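Local atomic coordinates of heat shock protein, putative (Plasmodium falciparum, PDB entry 1Y6Z), a protein that probably acts as an ATP-dependent Hsp90-family folding chaperone that binds unfolded proteins, represented here by its middle domain alone. Residues B[35-40]-B[129-134]; B[99-104]-B[122-127]; B[186-191]-B[230-235]. All coordinates share one frame; numbering follows the deposited sequence.

Contact 1. Residues B[35-40]-B[129-134]; sequences AYVHFN and VLKSIS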
ATOM      1  N   ALA B  35      -9.574  16.212   2.448  1.00 23.37           N
ATOM      2  CA  ALA B  35      -8.736  15.448   3.354  1.00 21.48           C
ATOM      3  C   ALA B  35      -7.362  16.139   3.511  1.00 20.18           C
ATOM      4  O   ALA B  35      -6.986  17.064   2.747  1.00 20.88           O
ATOM      5  CB  ALA B  35      -8.562  14.070   2.813  1.00 20.46           C
ATOM      6  N   TYR B  36      -6.601  15.681   4.497  1.00 19.87           N
ATOM      7  CA  TYR B  36      -5.235  16.144   4.682  1.00 19.25           C
ATOM      8  C   TYR B  36      -4.439  15.090   5.417  1.00 19.72           C
ATOM      9  O   TYR B  36      -5.032  14.253   6.097  1.00 19.96           O
ATOM     10  CB  TYR B  36      -5.156  17.458   5.474  1.00 20.75           C
ATOM     11  CG  TYR B  36      -5.624  17.358   6.900  1.00 24.69           C
ATOM     12  CD1 TYR B  36      -4.720  17.145   7.955  1.00 23.53           C
ATOM     13  CD2 TYR B  36      -6.971  17.505   7.208  1.00 28.01           C
ATOM     14  CE1 TYR B  36      -5.164  17.052   9.267  1.00 25.75           C
ATOM     15  CE2 TYR B  36      -7.430  17.401   8.555  1.00 29.27           C
ATOM     16  CZ  TYR B  36      -6.510  17.183   9.555  1.00 29.46           C
ATOM     17  OH  TYR B  36      -6.969  17.080  10.852  1.00 31.14           O
ATOM     18  N   VAL B  37      -3.110  15.198   5.320  1.00 20.68           N
ATOM     19  CA  VAL B  37      -2.199  14.420   6.175  1.00 21.48           C
ATOM     20  C   VAL B  37      -0.988  15.308   6.506  1.00 21.71           C
ATOM     21  O   VAL B  37      -0.496  16.034   5.630  1.00 20.18           O
ATOM     22  CB  VAL B  37      -1.774  13.066   5.484  1.00 22.27           C
ATOM     23  CG1 VAL B  37      -1.228  13.299   4.137  1.00 22.91           C
ATOM     24  CG2 VAL B  37      -0.813  12.269   6.385  1.00 25.00           C
ATOM     25  N   HIS B  38      -0.556  15.227   7.760  1.00 20.34           N
ATOM     26  CA  HIS B  38       0.592  15.985   8.255  1.00 22.36           C
ATOM     27  C   HIS B  38       1.615  14.890   8.618  1.00 24.41           C
ATOM     28  O   HIS B  38       1.308  14.017   9.424  1.00 24.79           O
ATOM     29  CB  HIS B  38       0.158  16.772   9.472  1.00 22.45           C
ATOM     30  CG  HIS B  38       1.268  17.543  10.142  1.00 22.42           C
ATOM     31  ND1 HIS B  38       1.092  18.181  11.344  1.00 26.11           N
ATOM     32  CD2 HIS B  38       2.541  17.802   9.764  1.00 21.55           C
ATOM     33  CE1 HIS B  38       2.219  18.781  11.697  1.00 23.81           C
ATOM     34  NE2 HIS B  38       3.103  18.582  10.747  1.00 25.21           N
ATOM     35  N   PHE B  39       2.771  14.917   7.958  1.00 26.02           N
ATOM     36  CA  PHE B  39       3.811  13.976   8.322  1.00 27.31           C
ATOM     37  C   PHE B  39       5.156  14.638   8.464  1.00 28.82           C
ATOM     38  O   PHE B  39       5.419  15.725   7.938  1.00 29.40           O
ATOM     39  CB  PHE B  39       3.818  12.793   7.341  1.00 25.33           C
ATOM     40  CG  PHE B  39       4.152  13.139   5.941  1.00 27.54           C
ATOM     41  CD1 PHE B  39       5.417  12.823   5.414  1.00 24.53           C
ATOM     42  CD2 PHE B  39       3.209  13.747   5.101  1.00 28.15           C
ATOM     43  CE1 PHE B  39       5.744  13.099   4.111  1.00 27.52           C
ATOM     44  CE2 PHE B  39       3.539  14.046   3.769  1.00 26.32           C
ATOM     45  CZ  PHE B  39       4.806  13.707   3.263  1.00 28.78           C
ATOM     46  N   ASN B  40       6.031  13.949   9.177  1.00 30.79           N
ATOM     47  CA  ASN B  40       7.372  14.461   9.446  1.00 33.44           C
ATOM     48  C   ASN B  40       8.311  13.313   9.201  1.00 33.93           C
ATOM     49  O   ASN B  40       8.009  12.175   9.601  1.00 32.07           O
ATOM     50  CB  ASN B  40       7.464  14.918  10.892  1.00 34.53           C
ATOM     51  CG  ASN B  40       6.490  16.054  11.219  1.00 37.43           C
ATOM     52  OD1 ASN B  40       6.489  17.113  10.575  1.00 38.88           O
ATOM     53  ND2 ASN B  40       5.648  15.827  12.235  1.00 42.40           N
ATOM     54  N   VAL B 129       4.320  11.187  -2.915  1.00 23.40           N
ATOM     55  CA  VAL B 129       3.399  10.416  -3.753  1.00 23.61           C
ATOM     56  C   VAL B 129       2.803   9.271  -2.952  1.00 23.89           C
ATOM     57  O   VAL B 129       1.595   9.000  -2.996  1.00 21.91           O
ATOM     58  CB  VAL B 129       4.116   9.909  -5.022  1.00 24.32           C
ATOM     59  CG1 VAL B 129       3.208   9.001  -5.871  1.00 23.56           C
ATOM     60  CG2 VAL B 129       4.636  11.088  -5.790  1.00 22.55           C
ATOM     61  N   LEU B 130       3.648   8.563  -2.220  1.00 24.43           N
ATOM     62  CA  LEU B 130       3.146   7.534  -1.359  1.00 24.34           C
ATOM     63  C   LEU B 130       2.144   8.012  -0.260  1.00 23.14           C
ATOM     64  O   LEU B 130       1.135   7.328  -0.048  1.00 21.52           O
ATOM     65  CB  LEU B 130       4.284   6.641  -0.853  1.00 26.27           C
ATOM     66  CG  LEU B 130       5.034   6.028  -2.087  1.00 29.55           C
ATOM     67  CD1 LEU B 130       6.210   5.075  -1.705  1.00 33.15           C
ATOM     68  CD2 LEU B 130       4.131   5.364  -3.220  1.00 28.96           C
ATOM     69  N   LYS B 131       2.395   9.158   0.394  1.00 22.49           N
ATOM     70  CA  LYS B 131       1.465   9.677   1.406  1.00 22.27           C
ATOM     71  C   LYS B 131       0.161  10.083   0.704  1.00 21.35           C
ATOM     72  O   LYS B 131      -0.916   9.936   1.281  1.00 21.21           O
ATOM     73  CB  LYS B 131       2.048  10.889   2.172  1.00 24.06           C
ATOM     74  CG  LYS B 131       3.099  10.489   3.196  1.00 24.16           C
ATOM     75  CD  LYS B 131       2.472   9.928   4.422  1.00 24.77           C
ATOM     76  CE  LYS B 131       3.570   9.559   5.424  1.00 33.38           C
ATOM     77  NZ  LYS B 131       3.017   8.752   6.524  1.00 27.70           N
ATOM     78  N   SER B 132       0.280  10.597  -0.524  1.00 20.65           N
ATOM     79  CA  SER B 132      -0.908  11.071  -1.283  1.00 21.47           C
ATOM     80  C   SER B 132      -1.791   9.868  -1.661  1.00 21.06           C
ATOM     81  O   SER B 132      -2.972   9.920  -1.508  1.00 21.44           O
ATOM     82  CB  SER B 132      -0.465  11.786  -2.576  1.00 20.35           C
ATOM     83  OG  SER B 132       0.238  12.961  -2.248  1.00 23.06           O
ATOM     84  N   ILE B 133      -1.184   8.777  -2.150  1.00 21.04           N
ATOM     85  CA  ILE B 133      -1.960   7.562  -2.430  1.00 22.40           C
ATOM     86  C   ILE B 133      -2.653   6.954  -1.185  1.00 22.80           C
ATOM     87  O   ILE B 133      -3.832   6.619  -1.243  1.00 22.69           O
ATOM     88  CB  ILE B 133      -1.104   6.520  -3.229  1.00 22.28           C
ATOM     89  CG1 ILE B 133      -0.681   7.144  -4.567  1.00 22.94           C
ATOM     90  CG2 ILE B 133      -1.883   5.175  -3.377  1.00 26.03           C
ATOM     91  CD1 ILE B 133       0.383   6.362  -5.443  1.00 23.18           C
ATOM     92  N   SER B 134      -1.946   6.885  -0.052  1.00 24.01           N
ATOM     93  CA  SER B 134      -2.476   6.338   1.168  1.00 25.24           C
ATOM     94  C   SER B 134      -3.629   7.210   1.705  1.00 23.11           C
ATOM     95  O   SER B 134      -4.658   6.670   2.163  1.00 22.61           O
ATOM     96  CB  SER B 134      -1.321   6.074   2.188  1.00 27.47           C
ATOM     97  OG  SER B 134      -1.837   5.774   3.482  1.00 34.37           O
TER
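Lys131 NZ is held by a salt bridge to Glu141 OE2 of the second subunit, and on its way there the lysine chain lies across the ring of Phe39. The evidence for a CH-pi contact is direct: Lys131 CG stands 3.5 Å from the centroid of the Phe39 ring and only 8° off its normal, hence over the middle of one face. The rest of the chain runs along the same face. Lys131 CB comes to 3.8 Å from Phe39 CE2 near the far end of the ring, whereas Lys131 CE reaches Phe39 CG, the ring atom that carries CB, at 3.7 Å. The bend at chi2 (-77°) turns the methylenes along the aromatic plane, and the straight torsions beyond it carry the amine past the ring; Lys131 NZ is 4.2 Å from Phe39 CB. It is therefore the aliphatic part of the lysine that packs on the phenyl group, while the charge is answered across the subunit boundary.

With Phe39 CG between its own backbone N and carbonyl carbon (chi1 64°), the ring turns a face to Lys131. Val37, two residues earlier on the same face of the strand, adds a looser flank, with its CG2 4.5 Å from Lys131 CD. The CB of His38 points away from the helix; its ND1 and NE2 are hydrogen-bonded to Tyr19 OH and Trp7 O. Backbone hydrogen bonds from Val37 to Leu51 and from Phe39 to Ser49 tie the strand to its antiparallel neighbour 47-53. With helix 121-141 over one face and helix 16-27 touching the other through Tyr36, an outer strand is packed between two helical layers, the alpha-beta-alpha sandwich known from Hsp90 middle domains.

Contact 2. Residues B[99-104]-B[122-127]; sequences GIVDSE and SIINKR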
ATOM      1  N   GLY B  99      -0.269  22.031  -0.597  1.00 22.74           N
ATOM      2  CA  GLY B  99       0.435  21.601   0.598  1.00 23.40           C
ATOM      3  C   GLY B  99       1.753  22.340   0.805  1.00 23.68           C
ATOM      4  O   GLY B  99       2.096  23.262   0.049  1.00 23.12           O
ATOM      5  N   ILE B 100       2.460  21.930   1.851  1.00 23.46           N
ATOM      6  CA  ILE B 100       3.714  22.542   2.167  1.00 25.58           C
ATOM      7  C   ILE B 100       4.746  21.452   2.361  1.00 26.53           C
ATOM      8  O   ILE B 100       4.432  20.347   2.810  1.00 25.94           O
ATOM      9  CB  ILE B 100       3.616  23.535   3.402  1.00 25.79           C
ATOM     10  CG1 ILE B 100       3.576  22.789   4.732  1.00 28.99           C
ATOM     11  CG2 ILE B 100       2.376  24.559   3.262  1.00 26.08           C
ATOM     12  CD1 ILE B 100       4.995  22.446   5.327  1.00 32.09           C
ATOM     13  N   VAL B 101       5.992  21.778   2.053  1.00 29.06           N
ATOM     14  CA  VAL B 101       7.124  20.957   2.489  1.00 31.54           C
ATOM     15  C   VAL B 101       8.126  21.905   3.171  1.00 33.61           C
ATOM     16  O   VAL B 101       8.474  22.941   2.593  1.00 33.73           O
ATOM     17  CB  VAL B 101       7.843  20.302   1.291  1.00 33.00           C
ATOM     18  CG1 VAL B 101       9.082  19.482   1.803  1.00 33.81           C
ATOM     19  CG2 VAL B 101       6.911  19.422   0.495  1.00 32.54           C
ATOM     20  N   ASP B 102       8.550  21.580   4.386  1.00 34.71           N
ATOM     21  CA  ASP B 102       9.656  22.336   4.999  1.00 37.89           C
ATOM     22  C   ASP B 102      10.828  21.416   5.223  1.00 40.79           C
ATOM     23  O   ASP B 102      10.755  20.521   6.066  1.00 40.67           O
ATOM     24  CB  ASP B 102       9.234  22.938   6.318  1.00 36.93           C
ATOM     25  CG  ASP B 102      10.276  23.913   6.894  1.00 37.81           C
ATOM     26  OD1 ASP B 102       9.966  24.538   7.911  1.00 39.83           O
ATOM     27  OD2 ASP B 102      11.367  24.077   6.331  1.00 35.53           O
ATOM     28  N   SER B 103      11.887  21.670   4.459  1.00 44.40           N
ATOM     29  CA  SER B 103      13.127  20.902   4.452  1.00 48.11           C
ATOM     30  C   SER B 103      14.209  21.530   5.336  1.00 50.83           C
ATOM     31  O   SER B 103      14.333  22.750   5.423  1.00 51.25           O
ATOM     32  CB  SER B 103      13.650  20.814   3.017  1.00 48.01           C
ATOM     33  OG  SER B 103      14.533  19.717   2.870  1.00 49.79           O
ATOM     34  N   GLU B 104      15.002  20.682   5.989  1.00 54.42           N
ATOM     35  CA  GLU B 104      16.190  21.140   6.728  1.00 57.41           C
ATOM     36  C   GLU B 104      17.366  21.519   5.802  1.00 58.46           C
ATOM     37  O   GLU B 104      18.245  22.306   6.177  1.00 59.31           O
ATOM     38  CB  GLU B 104      16.639  20.052   7.717  1.00 58.05           C
ATOM     39  CG  GLU B 104      17.518  20.556   8.861  1.00 61.61           C
ATOM     40  CD  GLU B 104      16.758  21.468   9.810  1.00 65.24           C
ATOM     41  OE1 GLU B 104      17.060  22.685   9.810  1.00 67.30           O
ATOM     42  OE2 GLU B 104      15.859  20.970  10.544  1.00 65.45           O
ATOM     43  N   SER B 122      14.250  13.945  -5.059  1.00 42.64           N
ATOM     44  CA  SER B 122      13.644  12.744  -5.541  1.00 41.01           C
ATOM     45  C   SER B 122      13.066  11.906  -4.377  1.00 39.67           C
ATOM     46  O   SER B 122      12.018  11.292  -4.507  1.00 37.09           O
ATOM     47  CB  SER B 122      14.707  11.958  -6.269  1.00 41.80           C
ATOM     48  OG  SER B 122      14.151  10.882  -6.974  1.00 44.41           O
ATOM     49  N   ILE B 123      13.794  11.867  -3.269  1.00 37.82           N
ATOM     50  CA  ILE B 123      13.356  11.182  -2.063  1.00 37.77           C
ATOM     51  C   ILE B 123      12.106  11.856  -1.483  1.00 36.77           C
ATOM     52  O   ILE B 123      11.126  11.194  -1.126  1.00 34.92           O
ATOM     53  CB  ILE B 123      14.481  11.217  -1.035  1.00 37.84           C
ATOM     54  CG1 ILE B 123      15.484  10.094  -1.371  1.00 38.74           C
ATOM     55  CG2 ILE B 123      13.929  11.140   0.392  1.00 38.34           C
ATOM     56  CD1 ILE B 123      16.860  10.366  -0.883  1.00 40.28           C
ATOM     57  N   ILE B 124      12.158  13.177  -1.383  1.00 35.88           N
ATOM     58  CA  ILE B 124      11.000  13.914  -0.874  1.00 36.57           C
ATOM     59  C   ILE B 124       9.779  13.669  -1.791  1.00 35.75           C
ATOM     60  O   ILE B 124       8.685  13.364  -1.288  1.00 36.18           O
ATOM     61  CB  ILE B 124      11.296  15.425  -0.642  1.00 35.91           C
ATOM     62  CG1 ILE B 124      12.381  15.579   0.441  1.00 37.76           C
ATOM     63  CG2 ILE B 124      10.020  16.162  -0.194  1.00 36.31           C
ATOM     64  CD1 ILE B 124      12.922  16.988   0.597  1.00 37.59           C
ATOM     65  N   ASN B 125       9.973  13.797  -3.107  1.00 35.24           N
ATOM     66  CA  ASN B 125       8.937  13.542  -4.093  1.00 35.06           C
ATOM     67  C   ASN B 125       8.288  12.173  -3.932  1.00 34.81           C
ATOM     68  O   ASN B 125       7.060  12.045  -3.943  1.00 34.16           O
ATOM     69  CB  ASN B 125       9.490  13.678  -5.513  1.00 35.43           C
ATOM     70  CG  ASN B 125       9.862  15.119  -5.860  1.00 38.83           C
ATOM     71  OD1 ASN B 125      10.579  15.364  -6.830  1.00 42.37           O
ATOM     72  ND2 ASN B 125       9.410  16.075  -5.031  1.00 36.45           N
ATOM     73  N   LYS B 126       9.123  11.140  -3.810  1.00 33.17           N
ATOM     74  CA  LYS B 126       8.615   9.784  -3.643  1.00 32.72           C
ATOM     75  C   LYS B 126       7.739   9.604  -2.405  1.00 28.49           C
ATOM     76  O   LYS B 126       6.747   8.940  -2.483  1.00 28.20           O
ATOM     77  CB  LYS B 126       9.793   8.780  -3.612  1.00 33.03           C
ATOM     78  CG  LYS B 126       9.329   7.385  -4.044  1.00 39.81           C
ATOM     79  CD  LYS B 126      10.308   6.296  -3.593  1.00 44.71           C
ATOM     80  CE  LYS B 126       9.529   5.009  -3.342  1.00 45.99           C
ATOM     81  NZ  LYS B 126      10.442   3.824  -3.361  1.00 47.70           N
ATOM     82  N   ARG B 127       8.132  10.200  -1.279  1.00 27.70           N
ATOM     83  CA  ARG B 127       7.436  10.099   0.015  1.00 27.01           C
ATOM     84  C   ARG B 127       6.093  10.833  -0.118  1.00 26.28           C
ATOM     85  O   ARG B 127       5.070  10.409   0.413  1.00 23.75           O
ATOM     86  CB  ARG B 127       8.237  10.857   1.056  1.00 28.35           C
ATOM     87  CG  ARG B 127       9.028  10.134   2.201  1.00 33.69           C
ATOM     88  CD  ARG B 127       9.772   8.911   1.849  1.00 37.92           C
ATOM     89  NE  ARG B 127      10.935   8.636   2.744  1.00 40.74           N
ATOM     90  CZ  ARG B 127      10.892   8.383   4.060  1.00 42.45           C
ATOM     91  NH1 ARG B 127      12.027   8.100   4.723  1.00 43.84           N
ATOM     92  NH2 ARG B 127       9.744   8.398   4.738  1.00 39.12           N
TER
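In the helix-on-sheet layer of this alpha/beta sandwich, Ile124 of helix 121-141 rests on Val101 and Ser103 of strand 98-103. The two strand residues are two positions apart, so both direct their side chains at the helix, and the CA atoms of Val101 and Ile124 are 8.7 Å from each other, a spacing bridged by side chains alone.

Ile124 serves each partner with a different branch. Its short branch, the methyl CG2, meets Val101 CG1 at 4.0 Å in an apolar contact. Its long branch is extended (chi2 170°), and this carries Ile124 CD1 along the strand to 3.9 Å from Ser103 OG, a methyl against a hydroxyl oxygen and thus a van der Waals approach. On the strand side, Val101 CG1 is the methyl lying opposite its backbone N (chi1 178°), which is how it comes to face Ile124. The contact is small, 98 Å² summed over both sides, yet all three residues are buried. Three residues on from Ile124, Arg127 forms a salt bridge with Glu195 of the second subunit.

Strand 98-103 is the middle one of five, antiparallel to 47-53 and parallel to 73-77; Val101 is backbone hydrogen-bonded to Arg74 and Tyr76, and Ile100 to Ile50. Phe47 of strand 47-53 also touches Ile124, widening the helix footing. Ile100 packs on Phe22 and Phe27 of helix 16-27, so that the sheet lies between that helix and helix 121-141.

Contact 3. Residues B[186-191]-B[230-235]; sequences KKTDLD and DVLFSL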
ATOM      1  N   LYS B 186     -24.830   4.126 -10.289  1.00 46.54           N
ATOM      2  CA  LYS B 186     -23.544   4.207  -9.556  1.00 44.24           C
ATOM      3  C   LYS B 186     -22.404   3.533 -10.333  1.00 42.86           C
ATOM      4  O   LYS B 186     -22.621   2.529 -11.011  1.00 43.09           O
ATOM      5  CB  LYS B 186     -23.699   3.546  -8.191  1.00 44.87           C
ATOM      6  CG  LYS B 186     -24.733   4.218  -7.260  1.00 46.49           C
ATOM      7  CD  LYS B 186     -24.201   5.514  -6.645  1.00 50.16           C
ATOM      8  CE  LYS B 186     -23.201   5.232  -5.503  1.00 52.51           C
ATOM      9  NZ  LYS B 186     -22.480   6.471  -5.065  1.00 52.33           N
ATOM     10  N   LYS B 187     -21.184   4.065 -10.210  1.00 40.07           N
ATOM     11  CA  LYS B 187     -19.990   3.505 -10.862  1.00 36.68           C
ATOM     12  C   LYS B 187     -19.457   2.325 -10.078  1.00 34.64           C
ATOM     13  O   LYS B 187     -19.738   2.161  -8.879  1.00 34.92           O
ATOM     14  CB  LYS B 187     -18.881   4.560 -11.017  1.00 36.58           C
ATOM     15  CG  LYS B 187     -19.270   5.795 -11.795  1.00 36.90           C
ATOM     16  CD  LYS B 187     -18.167   6.823 -11.811  1.00 38.23           C
ATOM     17  CE  LYS B 187     -18.559   8.061 -12.648  1.00 41.64           C
ATOM     18  NZ  LYS B 187     -17.379   8.814 -13.222  1.00 43.53           N
ATOM     19  N   THR B 188     -18.669   1.500 -10.748  1.00 31.78           N
ATOM     20  CA  THR B 188     -18.005   0.388 -10.083  1.00 29.14           C
ATOM     21  C   THR B 188     -16.482   0.582 -10.172  1.00 27.76           C
ATOM     22  O   THR B 188     -15.973   1.136 -11.189  1.00 25.04           O
ATOM     23  CB  THR B 188     -18.339  -0.967 -10.734  1.00 29.32           C
ATOM     24  OG1 THR B 188     -17.644  -2.022 -10.039  1.00 29.48           O
ATOM     25  CG2 THR B 188     -17.940  -0.979 -12.216  1.00 27.53           C
ATOM     26  N   ASP B 189     -15.772   0.085  -9.157  1.00 24.32           N
ATOM     27  CA  ASP B 189     -14.335   0.110  -9.246  1.00 26.21           C
ATOM     28  C   ASP B 189     -13.879  -1.203  -9.920  1.00 25.02           C
ATOM     29  O   ASP B 189     -14.712  -2.091 -10.209  1.00 24.58           O
ATOM     30  CB  ASP B 189     -13.670   0.410  -7.869  1.00 25.57           C
ATOM     31  CG  ASP B 189     -13.987  -0.655  -6.800  1.00 29.02           C
ATOM     32  OD1 ASP B 189     -14.574  -1.699  -7.135  1.00 30.67           O
ATOM     33  OD2 ASP B 189     -13.644  -0.458  -5.610  1.00 29.51           O
ATOM     34  N   LEU B 190     -12.609  -1.310 -10.235  1.00 23.44           N
ATOM     35  CA  LEU B 190     -12.138  -2.487 -10.944  1.00 24.84           C
ATOM     36  C   LEU B 190     -12.205  -3.773 -10.076  1.00 25.48           C
ATOM     37  O   LEU B 190     -12.590  -4.861 -10.561  1.00 23.43           O
ATOM     38  CB  LEU B 190     -10.759  -2.265 -11.559  1.00 24.21           C
ATOM     39  CG  LEU B 190     -10.605  -1.090 -12.586  1.00 23.82           C
ATOM     40  CD1 LEU B 190      -9.123  -0.962 -13.111  1.00 28.06           C
ATOM     41  CD2 LEU B 190     -11.587  -1.235 -13.763  1.00 26.21           C
ATOM     42  N   ASP B 191     -11.847  -3.664  -8.811  1.00 27.02           N
ATOM     43  CA  ASP B 191     -11.798  -4.869  -7.965  1.00 29.43           C
ATOM     44  C   ASP B 191     -13.206  -5.458  -7.780  1.00 29.62           C
ATOM     45  O   ASP B 191     -13.360  -6.682  -7.700  1.00 31.82           O
ATOM     46  CB  ASP B 191     -11.174  -4.550  -6.610  1.00 29.92           C
ATOM     47  CG  ASP B 191      -9.693  -4.174  -6.708  1.00 32.13           C
ATOM     48  OD1 ASP B 191      -9.255  -3.456  -5.805  1.00 36.05           O
ATOM     49  OD2 ASP B 191      -8.934  -4.599  -7.628  1.00 35.51           O
ATOM     50  N   ASP B 230     -20.242  -8.421 -17.442  1.00 34.18           N
ATOM     51  CA  ASP B 230     -20.303  -6.963 -17.340  1.00 32.89           C
ATOM     52  C   ASP B 230     -19.278  -6.339 -18.270  1.00 31.44           C
ATOM     53  O   ASP B 230     -18.261  -6.956 -18.602  1.00 30.53           O
ATOM     54  CB  ASP B 230     -20.140  -6.466 -15.882  1.00 32.50           C
ATOM     55  CG  ASP B 230     -20.645  -5.015 -15.687  1.00 35.16           C
ATOM     56  OD1 ASP B 230     -21.333  -4.485 -16.576  1.00 35.09           O
ATOM     57  OD2 ASP B 230     -20.375  -4.415 -14.615  1.00 37.26           O
ATOM     58  N   VAL B 231     -19.559  -5.100 -18.676  1.00 30.82           N
ATOM     59  CA  VAL B 231     -18.681  -4.310 -19.505  1.00 29.71           C
ATOM     60  C   VAL B 231     -18.685  -2.884 -18.963  1.00 28.60           C
ATOM     61  O   VAL B 231     -19.731  -2.271 -18.771  1.00 27.66           O
ATOM     62  CB  VAL B 231     -19.163  -4.251 -20.972  1.00 30.29           C
ATOM     63  CG1 VAL B 231     -18.285  -3.331 -21.820  1.00 29.97           C
ATOM     64  CG2 VAL B 231     -19.122  -5.629 -21.578  1.00 32.34           C
ATOM     65  N   LEU B 232     -17.489  -2.345 -18.759  1.00 29.88           N
ATOM     66  CA  LEU B 232     -17.361  -0.948 -18.315  1.00 29.18           C
ATOM     67  C   LEU B 232     -17.545   0.006 -19.475  1.00 30.98           C
ATOM     68  O   LEU B 232     -17.218  -0.332 -20.612  1.00 30.82           O
ATOM     69  CB  LEU B 232     -15.957  -0.696 -17.772  1.00 27.90           C
ATOM     70  CG  LEU B 232     -15.483  -1.740 -16.774  1.00 27.09           C
ATOM     71  CD1 LEU B 232     -13.927  -1.605 -16.666  1.00 27.82           C
ATOM     72  CD2 LEU B 232     -16.270  -1.507 -15.494  1.00 26.40           C
ATOM     73  N   PHE B 233     -17.996   1.218 -19.171  1.00 32.73           N
ATOM     74  CA  PHE B 233     -18.131   2.249 -20.198  1.00 35.30           C
ATOM     75  C   PHE B 233     -16.997   3.289 -20.179  1.00 37.11           C
ATOM     76  O   PHE B 233     -16.703   3.882 -19.135  1.00 37.06           O
ATOM     77  CB  PHE B 233     -19.472   2.967 -20.021  1.00 36.05           C
ATOM     78  CG  PHE B 233     -20.693   2.059 -20.089  1.00 37.99           C
ATOM     79  CD1 PHE B 233     -21.835   2.375 -19.362  1.00 38.55           C
ATOM     80  CD2 PHE B 233     -20.697   0.902 -20.876  1.00 40.91           C
ATOM     81  CE1 PHE B 233     -22.978   1.545 -19.422  1.00 41.27           C
ATOM     82  CE2 PHE B 233     -21.832   0.055 -20.933  1.00 39.65           C
ATOM     83  CZ  PHE B 233     -22.950   0.371 -20.217  1.00 39.54           C
ATOM     84  N   SER B 234     -16.367   3.481 -21.336  1.00 39.62           N
ATOM     85  CA  SER B 234     -15.487   4.615 -21.606  1.00 41.91           C
ATOM     86  C   SER B 234     -16.316   5.754 -22.258  1.00 43.35           C
ATOM     87  O   SER B 234     -16.980   5.581 -23.286  1.00 43.57           O
ATOM     88  CB  SER B 234     -14.292   4.176 -22.454  1.00 41.74           C
ATOM     89  OG  SER B 234     -13.558   5.279 -22.966  1.00 42.62           O
ATOM     90  N   LEU B 235     -16.341   6.906 -21.608  1.00 44.42           N
ATOM     91  CA  LEU B 235     -17.138   8.012 -22.107  1.00 44.98           C
ATOM     92  C   LEU B 235     -16.262   9.216 -22.481  1.00 44.53           C
ATOM     93  O   LEU B 235     -16.752  10.197 -23.022  1.00 45.40           O
ATOM     94  CB  LEU B 235     -18.236   8.368 -21.112  1.00 43.70           C
ATOM     95  CG  LEU B 235     -19.112   7.241 -20.519  1.00 45.63           C
ATOM     96  CD1 LEU B 235     -20.042   7.765 -19.456  1.00 43.94           C
ATOM     97  CD2 LEU B 235     -19.932   6.441 -21.557  1.00 45.20           C
TER
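Leu232 meets Thr188 and Leu190 with its two separate methyls. Leu232 CD2 lies 3.7 Å from Thr188 CG2, and Leu232 CD1 is equally close, 3.7 Å, to Leu190 CD2. In both pairs the side chains cross at about a right angle, so methyl ends meet and little length is shared. The two segments together bury 128 Å².

The next shell surrounds these groups. Thr188 OG1 donates to Asp189 O over 2.9 Å, in the carbonyl plane and on a lone pair, with a C=O...donor angle of 129°. With the hydroxyl so engaged, opposite the residue's own backbone N (chi1 180°), the methyl CG2 is left facing Leu232. Asp189 is the N-cap of helix 190-195, and its OD2 forms a salt bridge with Lys140; Leu190 follows directly as the first residue of the helix and also packs on Leu246 of helix 237-249. Across the contact, Val231 N hydrogen-bonds to Asp230 OD1 at 2.8 Å, approaching from above the carboxylate plane in a clearly bent bond, and Asn182 N shares that oxygen. Leu232 itself is held by backbone hydrogen bonds to Tyr205 and Ile207 in the parallel sheet.

The division implies that the close contacts between the two segments are methyl to methyl, while polar bonds within each segment and to its surroundings are consistent with fixing where those methyls stand.

Contacts 1 and 2 share helix 121-141 and the five-stranded sheet, with centres about 11 Å apart; contact 1 rests on an outer strand, contact 2 on the middle one. Their chemistry differs as well. Contact 1 is only partly buried and joins a lysine's methylenes to an aromatic face, with the charge leading to the second subunit, whereas contact 2 is buried and made of branched aliphatic carbons and a serine. Contact 3 lies on the opposite side of the chain's centre, about 27 Å from contact 1 and about 35 Å from contact 2 between centres. It too is buried and methyl-based, but joins the short strand and helix start at 188-190 to the three-stranded parallel sheet.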